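PDB 2HO1: type 4 fimbrial biogenesis protein PilF, which is an outer-membrane pilotin lipoprotein that binds the secretin subunit PilQ and is essential for its localization and assembly into the dodecameric secretin of the type IV pilus. Local coordinates for residues Val80-Met85 with Glu92-Ala97; Asp101-Arg106 with Leu128-Gln133; Phe114-Lys119 with Leu147-Leu152; Lys166-Arg169 with Asn173-Ser176; Arg210-Gly215 with Leu233-Leu238. All blocks are in the same frame, centred on the assembly; numbering follows the deposited sequence.

Interaction 1: Val80-Met85 with Glu92-Ala97; sequences VFQTEM and EEYRKA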
# COMPACT_ATOMS: atom_id res chain seq x y z
N VAL A 80 7.58 -23.19 -9.77
CA VAL A 80 7.96 -24.29 -10.66
C VAL A 80 7.03 -24.11 -11.88
O VAL A 80 7.51 -24.00 -13.00
CB VAL A 80 7.71 -25.71 -10.08
CG1 VAL A 80 7.79 -26.75 -11.23
CG2 VAL A 80 8.77 -26.05 -9.00
N PHE A 81 5.73 -24.03 -11.65
CA PHE A 81 4.75 -23.86 -12.72
C PHE A 81 4.93 -22.56 -13.51
O PHE A 81 4.80 -22.54 -14.73
CB PHE A 81 3.32 -23.91 -12.16
CG PHE A 81 2.90 -25.27 -11.69
CD1 PHE A 81 3.13 -26.39 -12.47
CD2 PHE A 81 2.28 -25.43 -10.47
CE1 PHE A 81 2.74 -27.64 -12.04
CE2 PHE A 81 1.89 -26.67 -10.04
CZ PHE A 81 2.12 -27.78 -10.82
N GLN A 82 5.20 -21.47 -12.79
CA GLN A 82 5.40 -20.17 -13.40
C GLN A 82 6.57 -20.27 -14.35
O GLN A 82 6.54 -19.76 -15.46
CB GLN A 82 5.70 -19.15 -12.29
CG GLN A 82 6.28 -17.80 -12.71
CD GLN A 82 6.45 -16.86 -11.50
OE1 GLN A 82 6.31 -17.29 -10.35
NE2 GLN A 82 6.75 -15.60 -11.76
N THR A 83 7.62 -20.95 -13.91
CA THR A 83 8.80 -21.14 -14.74
C THR A 83 8.47 -21.99 -16.00
O THR A 83 9.02 -21.77 -17.07
CB THR A 83 9.92 -21.85 -13.92
OG1 THR A 83 10.19 -21.07 -12.73
CG2 THR A 83 11.21 -22.00 -14.76
N GLU A 84 7.58 -22.97 -15.85
CA GLU A 84 7.17 -23.80 -17.00
C GLU A 84 6.04 -23.19 -17.84
O GLU A 84 5.43 -23.89 -18.65
CB GLU A 84 6.67 -25.16 -16.55
CG GLU A 84 7.66 -25.95 -15.77
CD GLU A 84 7.10 -27.29 -15.37
OE1 GLU A 84 5.86 -27.41 -15.19
OE2 GLU A 84 7.92 -28.22 -15.22
N MSE A 85 5.77 -21.91 -17.63
CA MSE A 85 4.72 -21.21 -18.37
C MSE A 85 3.36 -21.88 -18.29
O MSE A 85 2.67 -22.05 -19.29
CB MSE A 85 5.12 -21.05 -19.84
CG MSE A 85 6.40 -20.24 -20.02
SE MSE A 85 6.24 -18.41 -19.41
CE MSE A 85 5.72 -17.58 -21.07
N GLU A 92 -3.03 -21.00 -9.15
CA GLU A 92 -3.69 -21.82 -8.14
C GLU A 92 -2.75 -22.14 -6.94
O GLU A 92 -3.20 -22.22 -5.78
CB GLU A 92 -4.14 -23.13 -8.76
CG GLU A 92 -4.85 -24.07 -7.80
CD GLU A 92 -5.30 -25.32 -8.51
OE1 GLU A 92 -4.52 -26.29 -8.60
OE2 GLU A 92 -6.43 -25.32 -9.02
N GLU A 93 -1.47 -22.34 -7.22
CA GLU A 93 -0.54 -22.65 -6.14
C GLU A 93 -0.23 -21.39 -5.33
O GLU A 93 -0.06 -21.46 -4.12
CB GLU A 93 0.73 -23.27 -6.70
CG GLU A 93 0.58 -24.75 -7.09
CD GLU A 93 0.08 -25.62 -5.94
OE1 GLU A 93 0.62 -25.52 -4.81
OE2 GLU A 93 -0.84 -26.43 -6.17
N TYR A 94 -0.11 -20.25 -6.00
CA TYR A 94 0.09 -18.99 -5.30
C TYR A 94 -1.07 -18.71 -4.36
O TYR A 94 -0.87 -18.28 -3.23
CB TYR A 94 0.28 -17.84 -6.29
CG TYR A 94 1.72 -17.59 -6.69
CD1 TYR A 94 2.71 -17.45 -5.74
CD2 TYR A 94 2.08 -17.50 -8.03
CE1 TYR A 94 4.02 -17.23 -6.10
CE2 TYR A 94 3.39 -17.27 -8.40
CZ TYR A 94 4.36 -17.14 -7.43
OH TYR A 94 5.66 -16.91 -7.79
N ARG A 95 -2.29 -18.99 -4.81
CA ARG A 95 -3.45 -18.77 -3.97
C ARG A 95 -3.51 -19.75 -2.80
O ARG A 95 -3.92 -19.37 -1.71
CB ARG A 95 -4.75 -18.83 -4.78
CG ARG A 95 -4.91 -17.67 -5.72
CD ARG A 95 -6.28 -17.74 -6.34
NE ARG A 95 -6.47 -16.95 -7.54
CZ ARG A 95 -6.65 -15.63 -7.58
NH1 ARG A 95 -6.64 -14.91 -6.45
NH2 ARG A 95 -6.89 -15.04 -8.74
N LYS A 96 -3.11 -21.00 -3.02
CA LYS A 96 -3.13 -21.97 -1.93
C LYS A 96 -2.09 -21.57 -0.88
O LYS A 96 -2.31 -21.75 0.30
CB LYS A 96 -2.84 -23.40 -2.41
CG LYS A 96 -3.97 -24.00 -3.28
CD LYS A 96 -3.66 -25.45 -3.63
CE LYS A 96 -4.78 -26.08 -4.44
NZ LYS A 96 -4.44 -27.50 -4.74
N ALA A 97 -0.96 -21.05 -1.33
CA ALA A 97 0.11 -20.62 -0.45
C ALA A 97 -0.39 -19.47 0.45
O ALA A 97 -0.12 -19.45 1.65
CB ALA A 97 1.29 -20.18 -1.27
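F81 and E93 mark the closest backbone approach, their CA atoms 8.5 Å apart where the last turn of helix 71-83 runs antiparallel to helix 87-100. At that separation the backbones do not touch, and two pairs of side chains bridge them. E93 CG, anti to the carbonyl carbon (chi1 -77°), meets the edge of the F81 ring in its plane, 3.8 Å from CE2; the bend at chi2 then turns the carboxylate aside, and OE1 is taken by H74 ND1. This is an antiparallel helical hairpin of the TPR superhelix, and helix 71-83 ends here in a Schellman motif, with M85 (a selenomethionine) at C-prime and its N bonded to Q82 O. The second bridge is polar. Q82 has an extended chain that carries its amide across to Y94. Y94 OH donates to Q82 OE1 over 2.7 Å, approaching in the carbonyl plane with a C=O...donor angle of 151°. Amide and phenol ring stand 68° apart. NE2 is bound to E117 OE1 of helix 105-117, so both ends of the amide are held and its rotation is probably fixed; the Y94 ring also meets that of Y111 on that helix.

Interaction 2: Asp101-Arg106 with Leu128-Gln133; sequences DSRNAR and LLEASQ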
# COMPACT_ATOMS: atom_id res chain seq x y z
N ASP A 101 -1.43 -18.23 5.02
CA ASP A 101 -1.17 -16.93 5.61
C ASP A 101 -1.29 -15.87 4.51
O ASP A 101 -0.36 -15.66 3.76
CB ASP A 101 0.22 -16.87 6.27
CG ASP A 101 1.33 -17.40 5.35
OD1 ASP A 101 1.04 -17.70 4.16
OD2 ASP A 101 2.49 -17.50 5.84
N SER A 102 -2.45 -15.24 4.43
CA SER A 102 -2.73 -14.21 3.43
C SER A 102 -1.82 -12.97 3.48
O SER A 102 -1.84 -12.16 2.55
CB SER A 102 -4.17 -13.73 3.56
OG SER A 102 -4.36 -13.13 4.83
N ARG A 103 -1.04 -12.83 4.56
CA ARG A 103 -0.16 -11.65 4.70
C ARG A 103 1.35 -11.87 4.63
O ARG A 103 2.13 -10.98 4.97
CB ARG A 103 -0.54 -10.87 5.97
CG ARG A 103 -1.97 -10.31 5.88
CD ARG A 103 -2.34 -9.28 6.96
NE ARG A 103 -2.35 -9.84 8.31
CZ ARG A 103 -1.37 -9.68 9.20
NH1 ARG A 103 -0.30 -8.97 8.87
NH2 ARG A 103 -1.47 -10.23 10.40
N ASN A 104 1.74 -13.05 4.14
CA ASN A 104 3.13 -13.45 3.93
C ASN A 104 3.74 -12.59 2.82
O ASN A 104 3.49 -12.82 1.63
CB ASN A 104 3.16 -14.93 3.49
CG ASN A 104 4.56 -15.44 3.28
OD1 ASN A 104 5.40 -14.77 2.71
ND2 ASN A 104 4.81 -16.65 3.72
N ALA A 105 4.57 -11.63 3.20
CA ALA A 105 5.17 -10.69 2.25
C ALA A 105 6.02 -11.27 1.13
O ALA A 105 6.01 -10.76 0.01
CB ALA A 105 5.99 -9.61 3.01
N ARG A 106 6.79 -12.31 1.43
CA ARG A 106 7.62 -12.93 0.43
C ARG A 106 6.74 -13.53 -0.69
O ARG A 106 6.99 -13.31 -1.88
CB ARG A 106 8.49 -14.03 1.07
CG ARG A 106 9.49 -14.66 0.10
CD ARG A 106 10.28 -15.80 0.79
NE ARG A 106 9.40 -16.94 1.02
CZ ARG A 106 9.07 -17.82 0.07
NH1 ARG A 106 9.59 -17.70 -1.16
NH2 ARG A 106 8.25 -18.83 0.35
N LEU A 128 0.85 -6.47 -4.06
CA LEU A 128 2.06 -5.77 -3.68
C LEU A 128 1.79 -4.74 -2.56
O LEU A 128 2.63 -4.57 -1.67
CB LEU A 128 2.68 -5.10 -4.90
CG LEU A 128 3.22 -6.12 -5.91
CD1 LEU A 128 3.53 -5.41 -7.24
CD2 LEU A 128 4.49 -6.82 -5.34
N LEU A 129 0.64 -4.07 -2.60
CA LEU A 129 0.29 -3.12 -1.55
C LEU A 129 0.19 -3.87 -0.22
O LEU A 129 0.58 -3.36 0.84
CB LEU A 129 -1.06 -2.45 -1.84
CG LEU A 129 -1.08 -1.33 -2.88
CD1 LEU A 129 -2.49 -0.74 -2.99
CD2 LEU A 129 -0.10 -0.26 -2.46
N GLU A 130 -0.34 -5.09 -0.24
CA GLU A 130 -0.45 -5.83 1.00
C GLU A 130 0.97 -6.28 1.44
O GLU A 130 1.31 -6.24 2.62
CB GLU A 130 -1.39 -7.04 0.84
CG GLU A 130 -1.43 -7.96 2.05
CD GLU A 130 -2.10 -7.35 3.30
OE1 GLU A 130 -3.34 -7.07 3.27
OE2 GLU A 130 -1.38 -7.14 4.32
N ALA A 131 1.80 -6.65 0.48
CA ALA A 131 3.17 -7.08 0.78
C ALA A 131 3.97 -5.98 1.44
O ALA A 131 4.77 -6.24 2.31
CB ALA A 131 3.88 -7.50 -0.49
N SER A 132 3.77 -4.75 1.00
CA SER A 132 4.52 -3.63 1.52
C SER A 132 4.34 -3.36 3.02
O SER A 132 5.15 -2.66 3.63
CB SER A 132 4.18 -2.36 0.71
OG SER A 132 2.97 -1.76 1.14
N GLN A 133 3.29 -3.93 3.61
CA GLN A 133 3.00 -3.73 5.01
C GLN A 133 3.93 -4.43 6.01
O GLN A 133 3.97 -4.03 7.17
CB GLN A 133 1.54 -4.10 5.29
CG GLN A 133 0.57 -3.16 4.58
CD GLN A 133 0.89 -1.69 4.89
OE1 GLN A 133 0.66 -1.22 5.99
NE2 GLN A 133 1.46 -0.98 3.92
O HOH W 1 -0.68 -6.40 7.03
O HOH W 2 1.93 -8.39 5.11
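A105 and A131 bring the backbones together, with CA atoms only 4.4 Å apart, where the first turn of helix 105-117 meets the last turn of helix 121-131. The two form the helical hairpin of a TPR motif, inferred as TPR 3, and small side chains at such a close crossing are familiar from this repeat. The contact is reciprocal: A105 CB lies 3.7 Å from A131 O, and A131 CB comes within 3.9 Å of A105 O. Beside this alanine pair, R103 and E130 meet at an angle. The E130 chain starts anti to its backbone N (chi1 173°) and bends at chi2, so that OE2 comes to lie 3.5 Å from R103 CD. It touches the aliphatic part of the arginine rather than its charge, the guanidinium and carboxylate planes being 57° apart and R103 NE 4.9 Å from OE2. The ends of both chains turn to the other copy: R103 NH1 forms a salt bridge with E162 of the second subunit and E130 OE1 bonds to Y125 OH of that subunit, so the same two residues serve the dimer. Two waters fill in the polar seam between the segments. One donates 2.6 Å to R103 O and more weakly to E130 O; the other accepts from R103 NH1 and donates to E130 OE2 over 2.9 Å.

Interaction 3: Phe114-Lys119 with Leu147-Leu152; sequences FLYEQK and LGLVSL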
# COMPACT_ATOMS: atom_id res chain seq x y z
N PHE A 114 4.41 -12.31 -10.38
CA PHE A 114 3.79 -13.24 -11.36
C PHE A 114 2.65 -12.48 -12.07
O PHE A 114 2.57 -12.47 -13.31
CB PHE A 114 3.23 -14.47 -10.63
CG PHE A 114 2.30 -15.31 -11.47
CD1 PHE A 114 2.79 -16.04 -12.56
CD2 PHE A 114 0.94 -15.35 -11.20
CE1 PHE A 114 1.92 -16.81 -13.37
CE2 PHE A 114 0.07 -16.09 -12.00
CZ PHE A 114 0.56 -16.82 -13.09
N LEU A 115 1.79 -11.85 -11.27
CA LEU A 115 0.66 -11.11 -11.83
C LEU A 115 1.11 -10.04 -12.81
O LEU A 115 0.46 -9.83 -13.84
CB LEU A 115 -0.19 -10.50 -10.71
CG LEU A 115 -0.92 -11.58 -9.90
CD1 LEU A 115 -1.47 -10.97 -8.62
CD2 LEU A 115 -2.03 -12.24 -10.76
N TYR A 116 2.23 -9.38 -12.51
CA TYR A 116 2.80 -8.35 -13.39
C TYR A 116 3.21 -8.97 -14.75
O TYR A 116 2.94 -8.41 -15.81
CB TYR A 116 4.02 -7.72 -12.70
CG TYR A 116 4.89 -6.84 -13.58
CD1 TYR A 116 4.45 -5.58 -13.99
CD2 TYR A 116 6.15 -7.26 -14.01
CE1 TYR A 116 5.23 -4.78 -14.80
CE2 TYR A 116 6.94 -6.45 -14.83
CZ TYR A 116 6.46 -5.21 -15.22
OH TYR A 116 7.21 -4.39 -16.02
N GLU A 117 3.88 -10.12 -14.72
CA GLU A 117 4.29 -10.82 -15.93
C GLU A 117 3.06 -11.25 -16.75
O GLU A 117 3.13 -11.34 -17.97
CB GLU A 117 5.09 -12.07 -15.58
CG GLU A 117 6.49 -11.80 -15.10
CD GLU A 117 7.12 -12.99 -14.40
OE1 GLU A 117 6.61 -14.13 -14.52
OE2 GLU A 117 8.15 -12.79 -13.73
N GLN A 118 1.96 -11.53 -16.06
CA GLN A 118 0.72 -11.95 -16.72
C GLN A 118 -0.12 -10.76 -17.16
O GLN A 118 -1.21 -10.93 -17.65
CB GLN A 118 -0.10 -12.79 -15.77
CG GLN A 118 0.59 -14.05 -15.35
CD GLN A 118 0.67 -15.01 -16.48
OE1 GLN A 118 -0.36 -15.35 -17.09
NE2 GLN A 118 1.89 -15.46 -16.79
N LYS A 119 0.39 -9.56 -16.92
CA LYS A 119 -0.30 -8.32 -17.29
C LYS A 119 -1.60 -8.07 -16.53
O LYS A 119 -2.47 -7.37 -17.01
CB LYS A 119 -0.48 -8.28 -18.81
CG LYS A 119 0.84 -8.66 -19.52
CD LYS A 119 0.97 -8.16 -20.97
CE LYS A 119 2.23 -8.77 -21.65
NZ LYS A 119 3.54 -8.49 -20.94
N LEU A 147 6.05 -2.34 -7.31
CA LEU A 147 4.98 -1.34 -7.29
C LEU A 147 5.32 -0.29 -8.34
O LEU A 147 4.43 0.21 -9.04
CB LEU A 147 4.86 -0.73 -5.89
CG LEU A 147 4.11 -1.63 -4.90
CD1 LEU A 147 4.28 -1.10 -3.45
CD2 LEU A 147 2.63 -1.70 -5.27
N GLY A 148 6.59 0.06 -8.46
CA GLY A 148 7.00 1.02 -9.47
C GLY A 148 6.82 0.49 -10.90
O GLY A 148 6.32 1.19 -11.78
N LEU A 149 7.21 -0.75 -11.14
CA LEU A 149 7.05 -1.29 -12.49
C LEU A 149 5.57 -1.38 -12.86
O LEU A 149 5.19 -1.01 -13.98
CB LEU A 149 7.74 -2.66 -12.60
CG LEU A 149 9.27 -2.64 -12.49
CD1 LEU A 149 9.76 -4.03 -12.18
CD2 LEU A 149 9.93 -2.13 -13.76
N VAL A 150 4.73 -1.85 -11.93
CA VAL A 150 3.28 -1.94 -12.19
C VAL A 150 2.74 -0.53 -12.45
O VAL A 150 1.88 -0.34 -13.32
CB VAL A 150 2.53 -2.59 -10.98
CG1 VAL A 150 1.00 -2.44 -11.14
CG2 VAL A 150 2.91 -4.07 -10.85
N SER A 151 3.23 0.47 -11.73
CA SER A 151 2.76 1.83 -11.93
C SER A 151 3.07 2.30 -13.36
O SER A 151 2.27 3.04 -13.98
CB SER A 151 3.38 2.78 -10.90
OG SER A 151 2.85 2.53 -9.62
N LEU A 152 4.23 1.88 -13.87
CA LEU A 152 4.61 2.24 -15.23
C LEU A 152 3.54 1.77 -16.21
O LEU A 152 3.05 2.53 -17.03
CB LEU A 152 5.95 1.60 -15.59
CG LEU A 152 7.17 2.51 -15.69
CD1 LEU A 152 6.98 3.77 -14.89
CD2 LEU A 152 8.41 1.77 -15.23
O HOH W 3 7.10 -1.92 -16.22
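Y116 carries this contact, bringing its ring to L149 and V150 on the next-but-one helix. CG is anti to the backbone N (chi1 168°), which swings the ring off helix 105-117 and toward helix 140-153. The ring and the L149 side chain cross at about a right angle, with CZ 3.9 Å from L149 CB, while the phenol oxygen lies near CB and, less closely, CD2 of L149. Against V150 the directions are opposed: the two side chains slide past each other, and Y116 CD1 meets the CG2 branch at 3.8 Å. V150 CG2 and L149 O both meet the ring obliquely. Y116 CE1 packs 3.9 Å from L149 O, so the ring covers backbone as well as side chain. The hydroxyl reaches that same carbonyl through a water, which sits 2.5 Å from Y116 OH and donates to L149 O over 3.1 Å. The two CA atoms nearest each other, of Y116 and V150, are 6.5 Å apart.

Helix 105-117 ends at E117, one residue on, with K119 at positive phi closing a Schellman motif. The contact joins inferred TPR 3 to TPR 4 in the superhelix: L115 packs on helix 121-131, F114 on helix 87-100, and L147 and S151 lean on helix 157-170.

Interaction 4: Lys166-Arg169 with Asn173-Ser176; sequences KSLR and NQPS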
# COMPACT_ATOMS: atom_id res chain seq x y z
N LYS A 166 11.48 4.82 -3.11
CA LYS A 166 11.37 4.07 -1.85
C LYS A 166 12.26 2.82 -1.92
O LYS A 166 12.93 2.45 -0.93
CB LYS A 166 9.90 3.65 -1.56
CG LYS A 166 8.93 4.80 -1.30
CD LYS A 166 7.56 4.27 -0.88
CE LYS A 166 6.46 5.28 -1.17
NZ LYS A 166 6.58 6.58 -0.42
N SER A 167 12.27 2.16 -3.08
CA SER A 167 13.10 0.97 -3.25
C SER A 167 14.60 1.29 -3.07
O SER A 167 15.33 0.56 -2.41
CB SER A 167 12.87 0.37 -4.64
OG SER A 167 13.48 -0.90 -4.79
N LEU A 168 15.07 2.39 -3.66
CA LEU A 168 16.48 2.73 -3.56
C LEU A 168 16.86 3.23 -2.17
O LEU A 168 18.02 3.16 -1.80
CB LEU A 168 16.86 3.78 -4.61
CG LEU A 168 16.93 3.27 -6.06
CD1 LEU A 168 17.06 4.43 -7.04
CD2 LEU A 168 18.08 2.32 -6.21
N ARG A 169 15.89 3.75 -1.41
CA ARG A 169 16.18 4.23 -0.06
C ARG A 169 16.45 3.01 0.81
O ARG A 169 17.29 3.07 1.71
CB ARG A 169 14.99 5.02 0.49
CG ARG A 169 15.37 6.23 1.33
CD ARG A 169 14.14 6.86 1.97
NE ARG A 169 14.46 7.85 3.02
CZ ARG A 169 13.57 8.32 3.90
NH1 ARG A 169 12.31 7.89 3.89
NH2 ARG A 169 13.94 9.21 4.81
N ASN A 173 21.96 -0.29 -3.75
CA ASN A 173 22.65 -1.06 -4.76
C ASN A 173 21.74 -1.85 -5.70
O ASN A 173 21.74 -3.08 -5.69
CB ASN A 173 23.66 -1.99 -4.06
CG ASN A 173 24.59 -2.70 -5.04
OD1 ASN A 173 24.62 -2.38 -6.24
ND2 ASN A 173 25.37 -3.67 -4.54
N GLN A 174 20.96 -1.15 -6.52
CA GLN A 174 20.06 -1.81 -7.47
C GLN A 174 20.16 -1.11 -8.83
O GLN A 174 19.38 -0.21 -9.14
CB GLN A 174 18.60 -1.75 -6.98
CG GLN A 174 18.32 -2.33 -5.59
CD GLN A 174 16.84 -2.24 -5.19
OE1 GLN A 174 16.03 -3.10 -5.54
NE2 GLN A 174 16.48 -1.18 -4.47
N PRO A 175 21.14 -1.50 -9.66
CA PRO A 175 21.32 -0.89 -10.98
C PRO A 175 20.05 -0.83 -11.82
O PRO A 175 19.79 0.17 -12.47
CB PRO A 175 22.38 -1.79 -11.62
CG PRO A 175 23.20 -2.23 -10.43
CD PRO A 175 22.12 -2.57 -9.42
N SER A 176 19.24 -1.90 -11.80
CA SER A 176 18.02 -1.91 -12.58
C SER A 176 17.02 -0.82 -12.17
O SER A 176 16.33 -0.27 -13.02
CB SER A 176 17.35 -3.29 -12.54
OG SER A 176 16.77 -3.59 -11.28
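Q174 reaches back across the turn to S167 and L168, the residues that meet it on the preceding helix. The closest backbone pair is L168 and Q174, their CA atoms 7.0 Å apart.

The polar part centres on the Q174 amide. CG stands anti to the carbonyl carbon (chi1 -56°) and the chain then runs out extended, which carries the amide to the last turns of helix 157-170. There NE2 donates to S167 OG over 3.0 Å in a bond that is bent, at 148°, and with the oxygen tilted 19° from the amide plane. NE2 also bonds to N171 O in the intervening turn; S167 O lies 2.9 Å from Q174 NE2. S167 OG, for its part, is bonded to S141 O on helix 140-153. The serine hydroxyl therefore couples three successive helical elements, and it has two partners, S141 O and Q174 NE2.

The apolar part is looser. L168 crosses Q174 obliquely and only its CD2 branch takes part, 4.2 Å from Q174 CB and 4.1 Å from Q174 O. Its other neighbours are V177, M181 and Y197, so this leucine belongs mainly to the hydrophobic layer between helices 157-170, 175-187 and 191-202.

Q174 occupies the N-cap position of helix 175-187, with P175 as that helix's first residue. A short turn of this kind, leading from the inferred TPR 4 into TPR 5, is how consecutive TPR motifs are joined into a continuous superhelix.

Interaction 5: Arg210-Gly215 with Leu233-Leu238; sequences RSLLLG and LQLKRL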
# COMPACT_ATOMS: atom_id res chain seq x y z
N ARG A 210 18.48 -0.61 -24.88
CA ARG A 210 17.78 0.46 -24.21
C ARG A 210 18.69 1.39 -23.41
O ARG A 210 18.67 2.59 -23.61
CB ARG A 210 16.72 -0.11 -23.27
CG ARG A 210 15.95 0.96 -22.48
CD ARG A 210 15.22 0.38 -21.29
NE ARG A 210 14.56 1.43 -20.52
CZ ARG A 210 14.03 1.25 -19.31
NH1 ARG A 210 14.10 0.06 -18.75
NH2 ARG A 210 13.44 2.25 -18.68
N SER A 211 19.49 0.83 -22.51
CA SER A 211 20.36 1.66 -21.69
C SER A 211 21.49 2.36 -22.44
O SER A 211 21.88 3.47 -22.06
CB SER A 211 20.92 0.86 -20.51
OG SER A 211 21.76 -0.19 -20.91
N LEU A 212 21.99 1.74 -23.51
CA LEU A 212 23.05 2.36 -24.30
C LEU A 212 22.49 3.61 -24.96
O LEU A 212 23.14 4.65 -24.97
CB LEU A 212 23.61 1.39 -25.38
CG LEU A 212 24.47 0.26 -24.81
CD1 LEU A 212 24.71 -0.83 -25.86
CD2 LEU A 212 25.80 0.84 -24.30
N LEU A 213 21.27 3.51 -25.48
CA LEU A 213 20.66 4.66 -26.13
C LEU A 213 20.38 5.79 -25.13
O LEU A 213 20.56 6.98 -25.46
CB LEU A 213 19.38 4.26 -26.83
CG LEU A 213 18.72 5.40 -27.61
CD1 LEU A 213 19.60 5.82 -28.79
CD2 LEU A 213 17.37 4.95 -28.11
N LEU A 214 19.95 5.42 -23.93
CA LEU A 214 19.66 6.41 -22.89
C LEU A 214 20.97 7.12 -22.53
O LEU A 214 21.00 8.34 -22.38
CB LEU A 214 19.04 5.75 -21.64
CG LEU A 214 18.85 6.61 -20.37
CD1 LEU A 214 18.03 7.87 -20.71
CD2 LEU A 214 18.14 5.79 -19.27
N GLY A 215 22.04 6.34 -22.38
CA GLY A 215 23.33 6.90 -22.04
C GLY A 215 23.86 7.79 -23.16
O GLY A 215 24.50 8.81 -22.92
N LEU A 233 29.01 2.69 -30.36
CA LEU A 233 29.84 1.61 -30.89
C LEU A 233 29.32 0.28 -30.37
O LEU A 233 28.99 -0.60 -31.16
CB LEU A 233 31.29 1.79 -30.44
CG LEU A 233 32.31 1.09 -31.34
CD1 LEU A 233 32.22 1.70 -32.74
CD2 LEU A 233 33.71 1.24 -30.79
N GLN A 234 29.26 0.15 -29.04
CA GLN A 234 28.77 -1.06 -28.39
C GLN A 234 27.40 -1.37 -28.96
O GLN A 234 27.05 -2.52 -29.19
CB GLN A 234 28.66 -0.87 -26.88
CG GLN A 234 29.01 -2.11 -26.05
CD GLN A 234 28.45 -2.07 -24.62
OE1 GLN A 234 28.54 -1.05 -23.93
NE2 GLN A 234 27.88 -3.20 -24.17
N LEU A 235 26.62 -0.32 -29.22
CA LEU A 235 25.29 -0.49 -29.76
C LEU A 235 25.25 -1.01 -31.20
O LEU A 235 24.39 -1.82 -31.54
CB LEU A 235 24.53 0.83 -29.65
CG LEU A 235 23.04 0.82 -30.00
CD1 LEU A 235 22.26 -0.04 -29.02
CD2 LEU A 235 22.52 2.23 -29.99
N LYS A 236 26.16 -0.54 -32.05
CA LYS A 236 26.20 -0.97 -33.44
C LYS A 236 26.78 -2.38 -33.48
O LYS A 236 26.41 -3.19 -34.32
CB LYS A 236 27.08 -0.03 -34.27
N ARG A 237 27.69 -2.64 -32.56
CA ARG A 237 28.37 -3.91 -32.45
C ARG A 237 27.55 -5.05 -31.87
O ARG A 237 27.57 -6.17 -32.41
CB ARG A 237 29.62 -3.71 -31.59
CG ARG A 237 30.51 -4.92 -31.48
CD ARG A 237 31.74 -4.60 -30.65
NE ARG A 237 32.75 -5.65 -30.75
CZ ARG A 237 33.36 -6.00 -31.88
NH1 ARG A 237 33.06 -5.39 -33.02
NH2 ARG A 237 34.27 -6.97 -31.88
N LEU A 238 26.82 -4.78 -30.79
CA LEU A 238 26.06 -5.83 -30.12
C LEU A 238 24.58 -5.86 -30.38
O LEU A 238 23.95 -6.88 -30.16
CB LEU A 238 26.29 -5.75 -28.61
CG LEU A 238 27.77 -5.70 -28.24
CD1 LEU A 238 27.96 -5.65 -26.72
CD2 LEU A 238 28.45 -6.92 -28.82
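L212 carries this contact: its CB and both methyls meet L235 and Q234 on the facing helix, and the CA atoms of L212 and L235 are 6.6 Å apart. The tight part is apolar. In both leucines the bond from CA to CB points toward the other helix, and CD1 of L212 lies 4.1 Å from CD1 of L235. With its CG anti to the carbonyl carbon (chi1 -73°), L212 also brings CD1 to the backbone, 3.9 Å from L235 N, so it packs on the helix itself as well as on a side chain. L235 is further covered by F248 of helix 243-249.

On the partly exposed side the contact is smaller in area though locally close. Here Q234 crosses L212 at about a right angle, its chain extended beyond CG, and its amide oxygen OE1 lies 3.3 Å from the L212 CD2 methyl. No polar group of residues 210-215 meets that amide, and Q234 is the partly exposed member of the three touching residues.

On its other flank helix 209-221 is tied back to helix 175-187, R210 making salt bridges with E180 and D183. Helices 209-221 and 225-238, packed through leucines in this way, form the antiparallel hairpin of a TPR motif, the inferred TPR 6.

In the fold
From the N terminus, interaction 1 closes the short turn between helices 71-83 and 87-100. Interactions 2 and 3 follow and cross, since their segments alternate along the chain and both use helix 105-117: interaction 2 closes the hairpin with helix 121-131, interaction 3 reaches on to helix 140-153. They touch through L128 against L147 and V150, and interaction 3 also touches interaction 1 through Q82 and E117. Interaction 4 spans the turn from helix 157-170 into helix 175-187, and interaction 5 the last long hairpin; both stand in series with the rest. Interactions 1 and 5 have centres about 36 Å apart, on opposite sides of the chain's centre.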